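Local coordinates for glycosaminoglycan xylosylkinase (Hydra vulgaris, PDB 5XOM), which probably phosphorylates xylose in the glycosaminoglycan linkage region of proteoglycans, with a protein-kinase-like fold, at residues T63-V68 and G146-P151; T83-G88 and L165-K170; D142-F147 and V341-R346; A173-K178 and C185-C190; L223-R228 and L312-Q317. One frame throughout, in Å; residues are numbered along the deposited sequence.

Contact 1. Residues T63-V68 and G146-P151; sequences TVDSDV and GFYRAP
Tyr148 follows the Schellman motif that ends helix 132-144 at Gly146, and its side chain lies against Thr63, Val64 and Asp65, the lead-in to helix 67-79. Its positive phi (57°) turns the chain straight after Gly146 and Phe147. From there CG stands anti to the carbonyl carbon (chi1 -62°), and CB comes 3.3 Å from Thr63 O. Thr63 OG1 meets the ring at its edge, near the ring plane, 3.3 Å from CD1 of Tyr148. Farther along the ring, Tyr148 CE1 is 3.5 Å from Val64 O, approached obliquely, and the phenol end reaches the Asp65 side chain, whose carboxylate plane is steeply inclined to the ring. With an alanine here, Thr63 OG1 and Val64 O would probably lose the ring they lie against and a gap would open beside Asp65. The backbones are joined by a weak hydrogen bond, Thr63 N to Tyr148 O at 3.4 Å. Ser66 caps the following helix through the backbone N of Glu69, and its OG also bonds Glu69 of the second subunit, which places this turn at the dimer contact. A water ties the threonine to the second loop: Thr63 OG1 donates to it at 2.5 Å, and it donates to Ala150 O at 2.6 Å. Thr63 CG2 rests 3.5 Å from that same Ala150 O.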
# COMPACT_ATOMS: atom_id res chain seq x y z
N THR A 63 3.26 -5.04 -9.86
CA THR A 63 2.57 -3.94 -9.20
C THR A 63 1.82 -4.47 -7.98
O THR A 63 1.72 -5.68 -7.76
CB THR A 63 1.59 -3.24 -10.16
OG1 THR A 63 0.64 -4.19 -10.66
CG2 THR A 63 2.35 -2.62 -11.34
N VAL A 64 1.29 -3.54 -7.20
CA VAL A 64 0.69 -3.84 -5.91
C VAL A 64 -0.73 -3.28 -5.86
O VAL A 64 -1.13 -2.46 -6.69
CB VAL A 64 1.52 -3.29 -4.74
CG1 VAL A 64 2.84 -4.03 -4.65
CG2 VAL A 64 1.75 -1.80 -4.92
N ASP A 65 -1.47 -3.73 -4.85
CA ASP A 65 -2.86 -3.32 -4.67
C ASP A 65 -2.99 -1.85 -4.29
O ASP A 65 -4.04 -1.25 -4.54
CB ASP A 65 -3.51 -4.21 -3.60
CG ASP A 65 -4.96 -3.85 -3.34
OD1 ASP A 65 -5.69 -3.57 -4.31
OD2 ASP A 65 -5.37 -3.86 -2.16
N SER A 66 -1.94 -1.25 -3.72
CA SER A 66 -1.98 0.11 -3.20
C SER A 66 -2.18 1.13 -4.32
O SER A 66 -1.27 1.37 -5.12
CB SER A 66 -0.70 0.41 -2.43
OG SER A 66 -0.58 1.80 -2.18
N ASP A 67 -3.34 1.80 -4.32
CA ASP A 67 -3.57 2.88 -5.28
C ASP A 67 -2.66 4.07 -5.00
O ASP A 67 -2.29 4.79 -5.94
CB ASP A 67 -5.03 3.31 -5.24
CG ASP A 67 -5.96 2.30 -5.88
OD1 ASP A 67 -5.46 1.36 -6.54
OD2 ASP A 67 -7.20 2.44 -5.73
N VAL A 68 -2.30 4.30 -3.74
CA VAL A 68 -1.42 5.42 -3.41
C VAL A 68 -0.07 5.24 -4.09
O VAL A 68 0.46 6.17 -4.71
CB VAL A 68 -1.28 5.57 -1.89
CG1 VAL A 68 -0.28 6.66 -1.56
CG2 VAL A 68 -2.63 5.90 -1.28
N GLY A 146 -6.39 -8.77 -10.45
CA GLY A 146 -5.48 -9.29 -9.45
C GLY A 146 -4.28 -10.02 -9.99
O GLY A 146 -3.62 -10.74 -9.23
N PHE A 147 -3.97 -9.88 -11.28
CA PHE A 147 -2.77 -10.51 -11.82
C PHE A 147 -1.51 -9.75 -11.41
O PHE A 147 -0.51 -10.36 -11.02
CB PHE A 147 -2.86 -10.62 -13.35
CG PHE A 147 -3.84 -11.65 -13.83
CD1 PHE A 147 -3.84 -12.93 -13.30
CD2 PHE A 147 -4.76 -11.34 -14.82
CE1 PHE A 147 -4.74 -13.89 -13.75
CE2 PHE A 147 -5.66 -12.30 -15.28
CZ PHE A 147 -5.65 -13.57 -14.74
N TYR A 148 -1.54 -8.42 -11.51
CA TYR A 148 -0.43 -7.54 -11.12
C TYR A 148 0.87 -7.90 -11.86
O TYR A 148 1.96 -7.84 -11.30
CB TYR A 148 -0.22 -7.56 -9.60
CG TYR A 148 -1.43 -7.03 -8.82
CD1 TYR A 148 -1.75 -5.68 -8.85
CD2 TYR A 148 -2.24 -7.88 -8.08
CE1 TYR A 148 -2.85 -5.19 -8.17
CE2 TYR A 148 -3.34 -7.40 -7.39
CZ TYR A 148 -3.64 -6.05 -7.44
OH TYR A 148 -4.74 -5.57 -6.76
N ARG A 149 0.75 -8.21 -13.15
CA ARG A 149 1.88 -8.63 -13.99
C ARG A 149 2.17 -7.67 -15.13
O ARG A 149 2.95 -8.04 -16.03
CB ARG A 149 1.62 -10.01 -14.57
CG ARG A 149 1.35 -10.97 -13.50
CD ARG A 149 0.87 -12.30 -13.96
NE ARG A 149 0.25 -12.88 -12.79
CZ ARG A 149 -0.28 -14.08 -12.71
NH1 ARG A 149 -0.26 -14.93 -13.74
NH2 ARG A 149 -0.81 -14.46 -11.56
N ALA A 150 1.54 -6.51 -15.16
CA ALA A 150 1.71 -5.55 -16.24
C ALA A 150 2.43 -4.31 -15.74
O ALA A 150 2.08 -3.79 -14.68
CB ALA A 150 0.34 -5.16 -16.83
N PRO A 151 3.43 -3.82 -16.47
CA PRO A 151 4.11 -2.59 -16.09
C PRO A 151 3.12 -1.37 -16.18
O PRO A 151 2.23 -1.39 -17.02
CB PRO A 151 5.25 -2.44 -17.10
CG PRO A 151 5.20 -3.62 -17.97
CD PRO A 151 3.97 -4.41 -17.71
O HOH W 1 0.03 -4.17 -13.08

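Contact 2. Residues T83-G88 and L165-K170; sequences TQATTG and LPVAAK
Val167, Ala85 and Ala169 carry most of this surface contact. Val167 turns its side chain to the strand: CB sits 3.4 Å from Thr83 O, CG1 stays close to the same carbonyl, and CG2 leans over Gln84 CA. Its own carbonyl oxygen takes the Ala85 N-H (3.3 Å), which comes from above the carbonyl plane and makes a bent bond, 141° at the hydrogen. Ala85 sits in strand 82-86, an outermost strand of the five-stranded antiparallel sheet that resembles the N-lobe sheet of protein kinases, and a single bridge to Ala168 lays residues 167-169 along that edge. The return bond is straighter and shorter: Ala169 N donates to Ala85 O at 2.8 Å, with a CA-H...O contact from Ala168 CA beside it. Ala169, at the N-cap position of helix 170-173, sets its methyl 3.9 Å from Thr86 OG1. A water donates both to Gln84 OE1 (2.7 Å) and to Val167 O; the bend of the glutamine chain at chi2 (-71°) brings its amide back to that water.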
# COMPACT_ATOMS: atom_id res chain seq x y z
N THR A 83 13.84 14.04 -21.30
CA THR A 83 15.21 14.52 -21.49
C THR A 83 15.89 13.92 -22.71
O THR A 83 16.86 14.51 -23.20
CB THR A 83 16.06 14.24 -20.25
OG1 THR A 83 16.19 12.83 -20.05
CG2 THR A 83 15.42 14.86 -19.01
N GLN A 84 15.42 12.78 -23.21
CA GLN A 84 15.96 12.17 -24.42
C GLN A 84 14.83 11.45 -25.14
O GLN A 84 13.85 11.03 -24.52
CB GLN A 84 17.08 11.16 -24.14
CG GLN A 84 18.16 11.62 -23.17
CD GLN A 84 19.06 12.68 -23.77
OE1 GLN A 84 19.07 12.90 -24.98
NE2 GLN A 84 19.83 13.35 -22.92
N ALA A 85 14.97 11.30 -26.46
CA ALA A 85 14.01 10.56 -27.25
C ALA A 85 14.72 9.88 -28.42
O ALA A 85 15.56 10.50 -29.07
CB ALA A 85 12.89 11.47 -27.78
N THR A 86 14.39 8.61 -28.66
CA THR A 86 14.98 7.88 -29.77
C THR A 86 14.01 6.81 -30.26
O THR A 86 12.87 6.70 -29.79
CB THR A 86 16.32 7.25 -29.39
OG1 THR A 86 16.91 6.65 -30.55
CG2 THR A 86 16.14 6.21 -28.31
N THR A 87 14.47 6.03 -31.24
CA THR A 87 13.70 4.95 -31.83
C THR A 87 14.68 3.93 -32.40
O THR A 87 15.85 4.25 -32.63
CB THR A 87 12.76 5.48 -32.92
OG1 THR A 87 11.78 4.48 -33.23
CG2 THR A 87 13.54 5.83 -34.19
N GLY A 88 14.21 2.70 -32.62
CA GLY A 88 15.08 1.59 -32.94
C GLY A 88 14.77 0.93 -34.28
O GLY A 88 13.70 1.11 -34.87
N LEU A 165 11.36 17.00 -30.27
CA LEU A 165 12.36 17.44 -31.24
C LEU A 165 13.63 18.01 -30.63
O LEU A 165 14.72 17.66 -31.12
CB LEU A 165 11.74 18.45 -32.22
CG LEU A 165 10.81 17.90 -33.29
CD1 LEU A 165 10.36 19.01 -34.23
CD2 LEU A 165 11.49 16.78 -34.07
N PRO A 166 13.60 18.86 -29.60
CA PRO A 166 14.87 19.40 -29.08
C PRO A 166 15.74 18.39 -28.35
O PRO A 166 16.87 18.75 -27.97
CB PRO A 166 14.43 20.54 -28.14
CG PRO A 166 12.98 20.37 -27.94
CD PRO A 166 12.42 19.54 -29.03
N VAL A 167 15.30 17.15 -28.14
CA VAL A 167 16.12 16.16 -27.45
C VAL A 167 16.13 14.86 -28.23
O VAL A 167 16.58 13.83 -27.72
CB VAL A 167 15.63 15.91 -26.01
CG1 VAL A 167 15.71 17.18 -25.16
CG2 VAL A 167 14.22 15.32 -26.01
N ALA A 168 15.66 14.89 -29.47
CA ALA A 168 15.54 13.67 -30.25
C ALA A 168 16.89 13.28 -30.83
O ALA A 168 17.58 14.12 -31.41
CB ALA A 168 14.52 13.85 -31.38
N ALA A 169 17.24 12.01 -30.71
CA ALA A 169 18.41 11.52 -31.40
C ALA A 169 18.18 11.54 -32.91
O ALA A 169 17.04 11.49 -33.38
CB ALA A 169 18.77 10.10 -30.96
N LYS A 170 19.28 11.62 -33.67
CA LYS A 170 19.15 11.66 -35.12
C LYS A 170 18.35 10.50 -35.67
O LYS A 170 17.60 10.68 -36.64
CB LYS A 170 20.50 11.62 -35.82
CG LYS A 170 20.58 12.61 -36.91
CD LYS A 170 21.51 11.98 -37.89
CE LYS A 170 21.73 12.90 -39.05
NZ LYS A 170 22.62 12.17 -39.94
O HOH W 2 18.74 11.66 -27.33

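Contact 3. Residues D142-F147 and V341-R346; sequences DRLLGF and VLLDKR
Leu144 reaches from the last turn of helix 132-144 into helix 339-347. Its CB lies 4.1 Å from Arg346 NE. With CG anti to the backbone N (chi1 175°), the two methyls divide between partners: CD1 approaches Arg346 NE at 3.7 Å and also reaches Leu342 CB, while CD2 packs against Leu343 CB at 3.7 Å. By its place between strands 106-112 and 153-159, helix 132-144 probably corresponds to helix C of the protein-kinase fold, so the leucine wedges the end of that helix against a helix from the C-terminal half of the chain. One turn on in the same helix as Leu342 and Leu343, Arg346 runs extended from CG to NE and lays its guanidinium flat over the leucine backbone, with Leu144 CA 3.8 Å above its plane, over the centre. Contact here is by packing and one shared water, without a direct hydrogen bond between the helices. Arg346 NH1 comes within 3.7 Å of Arg143 NH1, the two guanidinium planes 47° apart. A water accepts from both, at 2.8 Å from Arg143 NH1, in the plane of that group, and at 2.9 Å from Arg346 NH1; it probably eases the repulsion of like charges. Arg143 is held chiefly elsewhere, NH2 bonding Val64 O, while Asp67 makes a long, weak ion pair with NH1.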
# COMPACT_ATOMS: atom_id res chain seq x y z
N ASP A 142 -5.31 -5.61 -15.69
CA ASP A 142 -4.38 -6.52 -15.03
C ASP A 142 -4.39 -6.33 -13.52
O ASP A 142 -4.35 -7.31 -12.77
CB ASP A 142 -2.97 -6.27 -15.59
CG ASP A 142 -1.88 -6.91 -14.76
OD1 ASP A 142 -1.39 -6.26 -13.82
OD2 ASP A 142 -1.49 -8.06 -15.05
N ARG A 143 -4.52 -5.08 -13.06
CA ARG A 143 -4.67 -4.83 -11.62
C ARG A 143 -6.06 -5.22 -11.14
O ARG A 143 -6.20 -5.82 -10.07
CB ARG A 143 -4.38 -3.36 -11.32
CG ARG A 143 -3.03 -2.91 -11.82
CD ARG A 143 -2.68 -1.52 -11.34
NE ARG A 143 -2.45 -1.52 -9.89
CZ ARG A 143 -3.19 -0.84 -9.03
NH1 ARG A 143 -4.21 -0.10 -9.46
NH2 ARG A 143 -2.92 -0.89 -7.73
N LEU A 144 -7.10 -4.89 -11.92
CA LEU A 144 -8.47 -5.19 -11.51
C LEU A 144 -8.68 -6.69 -11.32
O LEU A 144 -9.36 -7.11 -10.37
CB LEU A 144 -9.45 -4.64 -12.55
CG LEU A 144 -10.93 -4.96 -12.35
CD1 LEU A 144 -11.41 -4.41 -11.01
CD2 LEU A 144 -11.77 -4.40 -13.50
N LEU A 145 -8.10 -7.51 -12.19
CA LEU A 145 -8.25 -8.96 -12.06
C LEU A 145 -7.27 -9.57 -11.06
O LEU A 145 -7.33 -10.79 -10.84
CB LEU A 145 -8.08 -9.64 -13.41
CG LEU A 145 -9.05 -9.30 -14.53
CD1 LEU A 145 -8.56 -9.89 -15.85
CD2 LEU A 145 -10.46 -9.80 -14.18
N GLY A 146 -6.39 -8.77 -10.45
CA GLY A 146 -5.48 -9.29 -9.45
C GLY A 146 -4.28 -10.02 -9.99
O GLY A 146 -3.62 -10.74 -9.23
N PHE A 147 -3.97 -9.88 -11.28
CA PHE A 147 -2.77 -10.51 -11.82
C PHE A 147 -1.51 -9.75 -11.41
O PHE A 147 -0.51 -10.36 -11.02
CB PHE A 147 -2.86 -10.62 -13.35
CG PHE A 147 -3.84 -11.65 -13.83
CD1 PHE A 147 -3.84 -12.93 -13.30
CD2 PHE A 147 -4.76 -11.34 -14.82
CE1 PHE A 147 -4.74 -13.89 -13.75
CE2 PHE A 147 -5.66 -12.30 -15.28
CZ PHE A 147 -5.65 -13.57 -14.74
N VAL A 341 -17.88 -2.13 -15.74
CA VAL A 341 -18.20 -0.95 -14.94
C VAL A 341 -17.06 -0.63 -13.99
O VAL A 341 -16.63 0.53 -13.89
CB VAL A 341 -19.52 -1.17 -14.19
CG1 VAL A 341 -19.68 -0.14 -13.08
CG2 VAL A 341 -20.70 -1.10 -15.16
N LEU A 342 -16.51 -1.64 -13.32
CA LEU A 342 -15.38 -1.40 -12.42
C LEU A 342 -14.13 -0.98 -13.20
O LEU A 342 -13.36 -0.14 -12.73
CB LEU A 342 -15.09 -2.66 -11.60
CG LEU A 342 -16.19 -3.10 -10.63
CD1 LEU A 342 -15.75 -4.32 -9.84
CD2 LEU A 342 -16.53 -1.95 -9.68
N LEU A 343 -13.91 -1.55 -14.39
CA LEU A 343 -12.73 -1.18 -15.15
C LEU A 343 -12.81 0.27 -15.62
O LEU A 343 -11.82 1.00 -15.55
CB LEU A 343 -12.51 -2.12 -16.34
CG LEU A 343 -11.36 -1.64 -17.23
CD1 LEU A 343 -10.02 -1.92 -16.56
CD2 LEU A 343 -11.41 -2.32 -18.58
N ASP A 344 -13.98 0.70 -16.08
CA ASP A 344 -14.06 2.06 -16.60
C ASP A 344 -13.90 3.10 -15.51
O ASP A 344 -13.42 4.21 -15.79
CB ASP A 344 -15.38 2.28 -17.33
CG ASP A 344 -15.30 3.44 -18.30
OD1 ASP A 344 -14.40 3.43 -19.17
OD2 ASP A 344 -16.09 4.39 -18.17
N LYS A 345 -14.26 2.78 -14.27
CA LYS A 345 -14.02 3.71 -13.17
C LYS A 345 -12.54 3.98 -12.99
O LYS A 345 -12.14 5.11 -12.70
CB LYS A 345 -14.63 3.17 -11.88
CG LYS A 345 -16.13 3.37 -11.78
CD LYS A 345 -16.72 2.66 -10.57
CE LYS A 345 -18.22 2.85 -10.49
NZ LYS A 345 -18.81 2.08 -9.36
N ARG A 346 -11.70 2.95 -13.15
CA ARG A 346 -10.26 3.18 -13.05
C ARG A 346 -9.71 3.87 -14.28
O ARG A 346 -8.80 4.70 -14.17
CB ARG A 346 -9.53 1.85 -12.84
CG ARG A 346 -10.05 1.04 -11.69
CD ARG A 346 -9.50 -0.37 -11.76
NE ARG A 346 -9.71 -1.11 -10.52
CZ ARG A 346 -8.74 -1.67 -9.81
NH1 ARG A 346 -7.48 -1.57 -10.22
NH2 ARG A 346 -9.02 -2.33 -8.70
O HOH W 3 -5.84 0.31 -11.67

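Contact 4. Residues A173-K178 and C185-C190; sequences ATTFIK and CFYGKC
Thr175 O is gripped by two neighbouring residues, the N-H of Tyr187 at 3.1 Å and the CA-H of Phe186, where the hairpin of strands 176-178 and 184-186 opens out. Beyond the non-hydrogen-bonded pair Phe176-Phe186, Ile177 and Cys185 form an antiparallel hydrogen-bonded pair, with Cys185 N to Ile177 O the shorter bond at 2.7 Å and Ile177 N to Cys185 O the longer at 2.9 Å. Cys185 SG is tied on to Cys200 by a disulfide. Tyr187 folds back over Thr175, just before strand 176-178: its CG sits between the backbone N and the carbonyl carbon (chi1 62°), which lays one ring face over Thr175 CB, 3.7 Å from the centroid and almost on the normal. Ile177 CG2 meets the same ring at its edge. Cut back to an alanine, this tyrosine would probably leave Thr175 CB without its cover and a gap beside Ile177 CG2. Thr175 OG1 bonds Leu172 O and also takes a weak bond from Gly188 N, whose residue has the positive phi (71°) that favours glycine. On the other face of the hairpin, Phe186 CB stands over the centre of the Phe176 ring, 3.8 Å from its centroid.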
# COMPACT_ATOMS: atom_id res chain seq x y z
N ALA A 173 14.84 11.76 -35.19
CA ALA A 173 14.56 13.07 -35.79
C ALA A 173 14.45 12.99 -37.31
O ALA A 173 13.61 13.68 -37.90
CB ALA A 173 15.64 14.07 -35.38
N THR A 174 15.28 12.17 -37.96
CA THR A 174 15.25 12.12 -39.42
C THR A 174 14.01 11.44 -39.98
O THR A 174 13.88 11.39 -41.20
CB THR A 174 16.49 11.41 -39.97
OG1 THR A 174 16.49 10.04 -39.55
CG2 THR A 174 17.76 12.08 -39.46
N THR A 175 13.11 10.93 -39.14
CA THR A 175 11.86 10.35 -39.64
C THR A 175 10.67 11.24 -39.34
O THR A 175 9.52 10.81 -39.52
CB THR A 175 11.63 8.95 -39.05
OG1 THR A 175 11.33 9.04 -37.65
CG2 THR A 175 12.87 8.08 -39.23
N PHE A 176 10.90 12.48 -38.91
CA PHE A 176 9.81 13.43 -38.76
C PHE A 176 9.45 14.03 -40.11
O PHE A 176 10.33 14.40 -40.90
CB PHE A 176 10.19 14.54 -37.77
CG PHE A 176 9.92 14.17 -36.35
CD1 PHE A 176 10.81 13.39 -35.64
CD2 PHE A 176 8.75 14.58 -35.73
CE1 PHE A 176 10.55 13.04 -34.33
CE2 PHE A 176 8.49 14.24 -34.42
CZ PHE A 176 9.39 13.47 -33.72
N ILE A 177 8.15 14.11 -40.39
CA ILE A 177 7.63 14.67 -41.63
C ILE A 177 6.34 15.41 -41.31
O ILE A 177 5.81 15.33 -40.20
CB ILE A 177 7.36 13.59 -42.70
CG1 ILE A 177 6.27 12.63 -42.21
CG2 ILE A 177 8.63 12.85 -43.09
CD1 ILE A 177 5.85 11.61 -43.25
N LYS A 178 5.82 16.12 -42.31
CA LYS A 178 4.48 16.67 -42.24
C LYS A 178 3.59 15.93 -43.22
O LYS A 178 4.03 15.48 -44.28
CB LYS A 178 4.46 18.17 -42.54
CG LYS A 178 5.33 19.00 -41.61
CD LYS A 178 5.59 20.40 -42.15
CE LYS A 178 4.33 21.15 -42.49
NZ LYS A 178 4.67 22.52 -42.99
N CYS A 185 4.47 14.60 -37.96
CA CYS A 185 4.39 13.15 -37.85
C CYS A 185 5.80 12.58 -37.75
O CYS A 185 6.79 13.27 -37.99
CB CYS A 185 3.67 12.53 -39.05
SG CYS A 185 2.20 13.39 -39.66
N PHE A 186 5.89 11.30 -37.40
CA PHE A 186 7.13 10.57 -37.57
C PHE A 186 6.81 9.12 -37.92
O PHE A 186 5.74 8.61 -37.58
CB PHE A 186 8.06 10.66 -36.34
CG PHE A 186 7.61 9.84 -35.15
CD1 PHE A 186 6.75 10.37 -34.20
CD2 PHE A 186 8.11 8.56 -34.95
CE1 PHE A 186 6.36 9.63 -33.09
CE2 PHE A 186 7.73 7.81 -33.85
CZ PHE A 186 6.86 8.34 -32.91
N TYR A 187 7.73 8.47 -38.65
CA TYR A 187 7.49 7.10 -39.12
C TYR A 187 8.49 6.06 -38.64
O TYR A 187 8.30 4.88 -38.94
CB TYR A 187 7.42 7.07 -40.65
CG TYR A 187 8.67 7.51 -41.38
CD1 TYR A 187 9.71 6.61 -41.61
CD2 TYR A 187 8.80 8.80 -41.87
CE1 TYR A 187 10.85 7.01 -42.29
CE2 TYR A 187 9.93 9.21 -42.55
CZ TYR A 187 10.96 8.30 -42.76
OH TYR A 187 12.09 8.70 -43.43
N GLY A 188 9.55 6.44 -37.91
CA GLY A 188 10.45 5.47 -37.28
C GLY A 188 11.33 4.70 -38.27
O GLY A 188 11.38 4.98 -39.46
N LYS A 189 12.06 3.71 -37.72
CA LYS A 189 12.98 2.90 -38.51
C LYS A 189 12.84 1.39 -38.27
O LYS A 189 13.78 0.64 -38.55
CB LYS A 189 14.42 3.34 -38.26
CG LYS A 189 14.70 4.73 -38.79
CD LYS A 189 16.12 5.16 -38.54
CE LYS A 189 16.37 6.48 -39.24
NZ LYS A 189 16.12 6.32 -40.70
N CYS A 190 11.69 0.94 -37.78
CA CYS A 190 11.43 -0.48 -37.53
C CYS A 190 11.26 -1.22 -38.86
O CYS A 190 11.30 -0.64 -39.94
CB CYS A 190 10.21 -0.62 -36.64
SG CYS A 190 8.65 -0.38 -37.53

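Contact 5. Residues L223-R228 and L312-Q317; sequences LPHPWR and LSPLVQ
Trp227 and Gln317 make the direct polar link: indole NE1 donates to OE1 at 2.9 Å, nearly straight (166°). The acceptor lies in the indole plane, but the donor stands above the amide's carbonyl plane, the two groups being turned 55° apart. Pro314 lies across one indole face, CG 4.0 Å from the centroid of the five-membered ring in a CH-pi contact, and Ser313 CB comes 3.5 Å from Trp227 CD1. His225 touches the same proline with its edge, CE1 to CG of Pro314 at 4.1 Å. Outward from this shell, the type I turn from His225 to Arg228 sets the tryptophan. His225 ND1 accepts the backbone N-H of Trp227 at 3.0 Å in its ring plane, and His225 O takes Arg228 N and Arg228 NH1 from opposite faces. On the helix, the Gln317 amide is fixed by its other end, since NE2 bonds Trp238 O, and Ser313 OG bonds Ser310 O. Tyr244 meets the Trp227 ring edge-to-face, and Trp238 also packs on it. The contact thus seats the short helix 313-318 against the loop leaving strand 221-224, itself paired with strand 280-286; helix 244-248 reaches Trp227 through Val248, and helix 259-273 lies against Pro314 through Ser267, all probably in the C-lobe of the kinase fold.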
# COMPACT_ATOMS: atom_id res chain seq x y z
N LEU A 223 10.63 -16.75 -24.59
CA LEU A 223 10.50 -18.08 -25.17
C LEU A 223 9.30 -18.13 -26.09
O LEU A 223 8.35 -17.35 -25.92
CB LEU A 223 10.35 -19.17 -24.09
CG LEU A 223 11.58 -19.46 -23.22
CD1 LEU A 223 11.25 -20.47 -22.13
CD2 LEU A 223 12.71 -19.98 -24.10
N PRO A 224 9.31 -19.01 -27.09
CA PRO A 224 8.13 -19.16 -27.95
C PRO A 224 6.95 -19.74 -27.18
O PRO A 224 7.11 -20.64 -26.35
CB PRO A 224 8.60 -20.12 -29.05
CG PRO A 224 9.79 -20.82 -28.47
CD PRO A 224 10.44 -19.83 -27.56
N HIS A 225 5.76 -19.22 -27.47
CA HIS A 225 4.55 -19.71 -26.82
C HIS A 225 4.14 -21.04 -27.43
O HIS A 225 4.01 -21.14 -28.66
CB HIS A 225 3.41 -18.70 -26.99
CG HIS A 225 2.32 -18.84 -25.98
ND1 HIS A 225 1.54 -19.96 -25.87
CD2 HIS A 225 1.86 -17.97 -25.04
CE1 HIS A 225 0.65 -19.80 -24.91
NE2 HIS A 225 0.82 -18.60 -24.39
N PRO A 226 3.96 -22.10 -26.63
CA PRO A 226 3.54 -23.39 -27.19
C PRO A 226 2.27 -23.31 -28.02
O PRO A 226 2.03 -24.16 -28.88
CB PRO A 226 3.35 -24.27 -25.95
CG PRO A 226 4.27 -23.69 -24.94
CD PRO A 226 4.27 -22.19 -25.19
N TRP A 227 1.43 -22.30 -27.77
CA TRP A 227 0.17 -22.14 -28.49
C TRP A 227 0.22 -21.01 -29.51
O TRP A 227 -0.82 -20.51 -29.92
CB TRP A 227 -0.97 -21.93 -27.50
CG TRP A 227 -1.42 -23.21 -26.85
CD1 TRP A 227 -2.41 -24.04 -27.29
CD2 TRP A 227 -0.89 -23.80 -25.66
NE1 TRP A 227 -2.53 -25.12 -26.44
CE2 TRP A 227 -1.61 -24.99 -25.43
CE3 TRP A 227 0.11 -23.44 -24.76
CZ2 TRP A 227 -1.36 -25.83 -24.34
CZ3 TRP A 227 0.36 -24.27 -23.67
CH2 TRP A 227 -0.37 -25.45 -23.48
N ARG A 228 1.42 -20.63 -29.95
CA ARG A 228 1.56 -19.58 -30.95
C ARG A 228 0.93 -20.01 -32.28
O ARG A 228 0.77 -21.20 -32.57
CB ARG A 228 3.03 -19.23 -31.16
CG ARG A 228 3.88 -20.35 -31.76
CD ARG A 228 5.36 -20.00 -31.64
NE ARG A 228 6.23 -21.01 -32.23
CZ ARG A 228 6.61 -22.13 -31.60
NH1 ARG A 228 6.18 -22.38 -30.37
NH2 ARG A 228 7.41 -22.99 -32.21
N LEU A 312 -8.03 -18.91 -25.87
CA LEU A 312 -8.19 -19.66 -24.63
C LEU A 312 -7.68 -21.10 -24.74
O LEU A 312 -7.89 -21.87 -23.79
CB LEU A 312 -9.67 -19.69 -24.22
CG LEU A 312 -10.27 -18.50 -23.49
CD1 LEU A 312 -11.76 -18.76 -23.31
CD2 LEU A 312 -9.58 -18.24 -22.15
N SER A 313 -7.04 -21.47 -25.84
CA SER A 313 -6.60 -22.85 -26.04
C SER A 313 -5.80 -23.44 -24.88
O SER A 313 -6.04 -24.61 -24.55
CB SER A 313 -5.78 -22.95 -27.33
OG SER A 313 -6.63 -23.02 -28.46
N PRO A 314 -4.87 -22.73 -24.23
CA PRO A 314 -4.20 -23.33 -23.06
C PRO A 314 -5.18 -23.77 -21.99
O PRO A 314 -5.02 -24.85 -21.43
CB PRO A 314 -3.28 -22.21 -22.57
CG PRO A 314 -2.99 -21.42 -23.79
CD PRO A 314 -4.27 -21.42 -24.57
N LEU A 315 -6.21 -22.96 -21.70
CA LEU A 315 -7.18 -23.38 -20.69
C LEU A 315 -8.06 -24.51 -21.20
O LEU A 315 -8.30 -25.49 -20.48
CB LEU A 315 -8.04 -22.20 -20.24
CG LEU A 315 -9.18 -22.57 -19.30
CD1 LEU A 315 -8.64 -22.87 -17.91
CD2 LEU A 315 -10.20 -21.44 -19.25
N VAL A 316 -8.53 -24.41 -22.45
CA VAL A 316 -9.49 -25.38 -22.97
C VAL A 316 -8.85 -26.75 -23.15
O VAL A 316 -9.47 -27.78 -22.87
CB VAL A 316 -10.11 -24.86 -24.28
CG1 VAL A 316 -10.94 -25.94 -24.95
CG2 VAL A 316 -10.96 -23.62 -24.01
N GLN A 317 -7.60 -26.78 -23.61
CA GLN A 317 -6.95 -28.06 -23.87
C GLN A 317 -6.33 -28.66 -22.60
O GLN A 317 -6.34 -29.88 -22.43
CB GLN A 317 -5.91 -27.92 -24.98
CG GLN A 317 -6.54 -27.66 -26.35
CD GLN A 317 -5.51 -27.56 -27.47
OE1 GLN A 317 -4.33 -27.32 -27.22
NE2 GLN A 317 -5.96 -27.75 -28.70

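How the contacts relate
From the N terminus, contact 1 opens first and contact 2 before it closes, so these two cross. Residues 142-147 open contact 3 where contact 1 ends, sharing Gly146 and Phe147, and the two touch. Contact 2 closes at 165-170 inside the long loop of contact 3, so those cross as well. Contact 4, a short hairpin, and contact 5 both nest in that loop, which closes last. Contacts 1 and 3 tie the end of helix 132-144 to both halves of the chain. Contact 2 ties edge strand 82-86 to the loop before helix 170-173; contact 4, packed beside it, pairs the hairpin strands. Contact 5 ties the loop after strand 221-224 to helix 313-318.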